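Local structure of colicin B (Escherichia coli, 1RH1) at residues Y169-D173 with N264-V268. The protein kills Escherichia coli and closely related bacteria by forming a channel in the cytoplasmic membrane, which depolarises it and dissipates cellular energy. Residues are numbered along the deposited sequence; the frame is centred on the assembly and turned at random.
Sequences YRLTD and NNHDV
Strands 169-173 and 266-268 run nearly antiparallel at 158°, their axes 7.7 Å apart, too far for backbone pairing, so side chains such as Arg170 and Asp267 bridge the gap. Asp267 sets out toward the other strand, and Arg170, bent at chi3, swings its guanidinium round to meet the carboxylate side-on. Arg170 NE donates at 2.7 Å to Asp267 OD1, which accepts through its syn lone pair. Arg170 NH1 reaches Asp267 OD2 at 2.9 Å in a fairly straight bond, from 28° outside the carboxylate plane. The two flat groups are turned 50° apart, so this two-nitrogen salt bridge is twisted. A long, multiply donating arginine suits a gap between sheets: strand 169-176 belongs to an antiparallel sheet, strand 266-271 to a mixed one, both in the N-terminal part of the toxin. Tyr282 OH also hydrogen-bonds Asp267 OD1, so OD1 is shared by Arg170 and Tyr282 while OD2 takes Arg170 NH1, which suits a buried carboxylate. Arg170 NH2 forms a further salt bridge with Asp17 of the TonB box, tying that motif to the junction. Thr172, beta-branched as suits a strand, has its methyl CG2 beside the ion pair, 4.0 Å from Asp267 OD1. Asp173, near Asn265, directs its charge chiefly to Arg297 on the long helix 291-340.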
ATOM      1  N   TYR A 169     -16.344  -2.454   6.976  1.00  5.66           N
ATOM      2  CA  TYR A 169     -16.878  -1.463   6.077  1.00  2.00           C
ATOM      3  C   TYR A 169     -16.505  -0.149   6.699  1.00  3.61           C
ATOM      4  O   TYR A 169     -16.345  -0.032   7.912  1.00  5.02           O
ATOM      5  CB  TYR A 169     -18.417  -1.549   5.971  1.00  2.00           C
ATOM      6  CG  TYR A 169     -18.822  -2.751   5.131  1.00  2.66           C
ATOM      7  CD1 TYR A 169     -19.478  -3.831   5.701  1.00  5.85           C
ATOM      8  CD2 TYR A 169     -18.447  -2.818   3.786  1.00  7.21           C
ATOM      9  CE1 TYR A 169     -19.741  -4.976   4.928  1.00  8.54           C
ATOM     10  CE2 TYR A 169     -18.702  -3.952   3.008  1.00  4.31           C
ATOM     11  CZ  TYR A 169     -19.348  -5.039   3.583  1.00  7.97           C
ATOM     12  OH  TYR A 169     -19.558  -6.186   2.829  1.00  6.07           O
ATOM     13  N   ARG A 170     -16.309   0.837   5.835  1.00  4.57           N
ATOM     14  CA  ARG A 170     -16.048   2.198   6.232  1.00  2.00           C
ATOM     15  C   ARG A 170     -16.780   3.132   5.307  1.00  2.02           C
ATOM     16  O   ARG A 170     -17.040   2.834   4.147  1.00  3.43           O
ATOM     17  CB  ARG A 170     -14.579   2.507   6.164  1.00  2.00           C
ATOM     18  CG  ARG A 170     -13.837   1.985   7.382  1.00  5.90           C
ATOM     19  CD  ARG A 170     -12.363   2.376   7.398  1.00 10.95           C
ATOM     20  NE  ARG A 170     -12.195   3.810   7.534  1.00 11.08           N
ATOM     21  CZ  ARG A 170     -11.347   4.535   6.803  1.00 14.53           C
ATOM     22  NH1 ARG A 170     -11.298   5.830   7.023  1.00 18.66           N
ATOM     23  NH2 ARG A 170     -10.547   4.035   5.861  1.00 20.56           N
ATOM     24  N   LEU A 171     -17.177   4.271   5.838  1.00  2.00           N
ATOM     25  CA  LEU A 171     -17.817   5.298   5.051  1.00  2.00           C
ATOM     26  C   LEU A 171     -16.890   6.510   4.951  1.00  2.00           C
ATOM     27  O   LEU A 171     -16.633   7.199   5.929  1.00  4.96           O
ATOM     28  CB  LEU A 171     -19.133   5.608   5.740  1.00  2.00           C
ATOM     29  CG  LEU A 171     -20.396   4.942   5.267  1.00  2.00           C
ATOM     30  CD1 LEU A 171     -20.248   3.461   5.123  1.00  2.00           C
ATOM     31  CD2 LEU A 171     -21.448   5.268   6.258  1.00  2.00           C
ATOM     32  N   THR A 172     -16.295   6.761   3.789  1.00  2.00           N
ATOM     33  CA  THR A 172     -15.400   7.896   3.536  1.00  5.32           C
ATOM     34  C   THR A 172     -15.646   8.482   2.157  1.00  5.99           C
ATOM     35  O   THR A 172     -16.719   8.255   1.604  1.00  5.83           O
ATOM     36  CB  THR A 172     -13.906   7.525   3.584  1.00  8.47           C
ATOM     37  OG1 THR A 172     -13.708   6.392   2.751  1.00 11.99           O
ATOM     38  CG2 THR A 172     -13.442   7.261   4.990  1.00 17.89           C
ATOM     39  N   ASP A 173     -14.720   9.225   1.539  1.00  2.00           N
ATOM     40  CA  ASP A 173     -15.049   9.800   0.251  1.00  3.50           C
ATOM     41  C   ASP A 173     -14.148   9.321  -0.864  1.00  5.62           C
ATOM     42  O   ASP A 173     -13.118   8.706  -0.621  1.00  9.68           O
ATOM     43  CB  ASP A 173     -15.062  11.348   0.376  1.00  2.00           C
ATOM     44  CG  ASP A 173     -13.784  12.165   0.393  1.00  4.68           C
ATOM     45  OD1 ASP A 173     -12.752  11.733   0.900  1.00  8.55           O
ATOM     46  OD2 ASP A 173     -13.836  13.283  -0.102  1.00  7.01           O
ATOM     47  N   ASN A 264      -8.530  16.903   6.787  1.00 15.15           N
ATOM     48  CA  ASN A 264      -9.623  17.321   7.651  1.00 12.10           C
ATOM     49  C   ASN A 264     -10.827  16.404   7.732  1.00 10.50           C
ATOM     50  O   ASN A 264     -11.820  16.723   8.384  1.00 11.66           O
ATOM     51  CB  ASN A 264     -10.054  18.718   7.219  1.00 16.23           C
ATOM     52  CG  ASN A 264      -8.980  19.790   7.431  1.00 19.31           C
ATOM     53  OD1 ASN A 264      -8.924  20.749   6.667  1.00 21.61           O
ATOM     54  ND2 ASN A 264      -8.096  19.715   8.430  1.00 16.22           N
ATOM     55  N   ASN A 265     -10.704  15.229   7.112  1.00  7.94           N
ATOM     56  CA  ASN A 265     -11.684  14.142   7.140  1.00  4.15           C
ATOM     57  C   ASN A 265     -11.364  13.021   8.147  1.00  5.51           C
ATOM     58  O   ASN A 265     -10.222  12.569   8.274  1.00  2.00           O
ATOM     59  CB  ASN A 265     -11.805  13.531   5.740  1.00  5.26           C
ATOM     60  CG  ASN A 265     -12.459  14.407   4.685  1.00  5.44           C
ATOM     61  OD1 ASN A 265     -12.475  14.117   3.486  1.00  5.58           O
ATOM     62  ND2 ASN A 265     -13.014  15.519   5.129  1.00 11.64           N
ATOM     63  N   HIS A 266     -12.401  12.542   8.859  1.00  4.33           N
ATOM     64  CA  HIS A 266     -12.250  11.512   9.878  1.00  3.92           C
ATOM     65  C   HIS A 266     -13.522  10.724  10.067  1.00  2.00           C
ATOM     66  O   HIS A 266     -14.620  11.213   9.825  1.00  2.00           O
ATOM     67  CB  HIS A 266     -11.876  12.132  11.221  1.00  2.32           C
ATOM     68  CG  HIS A 266     -10.818  11.366  11.996  1.00  8.07           C
ATOM     69  ND1 HIS A 266     -10.871  11.051  13.285  1.00 10.93           N
ATOM     70  CD2 HIS A 266      -9.620  10.874  11.486  1.00 12.35           C
ATOM     71  CE1 HIS A 266      -9.749  10.393  13.544  1.00 12.77           C
ATOM     72  NE2 HIS A 266      -8.987  10.278  12.471  1.00  8.77           N
ATOM     73  N   ASP A 267     -13.319   9.464  10.461  1.00  5.35           N
ATOM     74  CA  ASP A 267     -14.379   8.542  10.889  1.00  7.43           C
ATOM     75  C   ASP A 267     -13.920   7.835  12.153  1.00  4.26           C
ATOM     76  O   ASP A 267     -12.753   7.448  12.282  1.00  6.88           O
ATOM     77  CB  ASP A 267     -14.709   7.468   9.838  1.00  6.85           C
ATOM     78  CG  ASP A 267     -13.591   6.597   9.254  1.00  7.58           C
ATOM     79  OD1 ASP A 267     -13.910   5.615   8.579  1.00  2.00           O
ATOM     80  OD2 ASP A 267     -12.412   6.905   9.451  1.00 13.32           O
ATOM     81  N   VAL A 268     -14.791   7.736  13.152  1.00  3.69           N
ATOM     82  CA  VAL A 268     -14.410   7.115  14.415  1.00  2.27           C
ATOM     83  C   VAL A 268     -15.563   6.303  14.964  1.00  2.12           C
ATOM     84  O   VAL A 268     -16.677   6.377  14.453  1.00  3.43           O
ATOM     85  CB  VAL A 268     -14.014   8.161  15.499  1.00  2.00           C
ATOM     86  CG1 VAL A 268     -12.842   9.009  15.060  1.00  2.00           C
ATOM     87  CG2 VAL A 268     -15.178   9.086  15.756  1.00  4.41           C
TER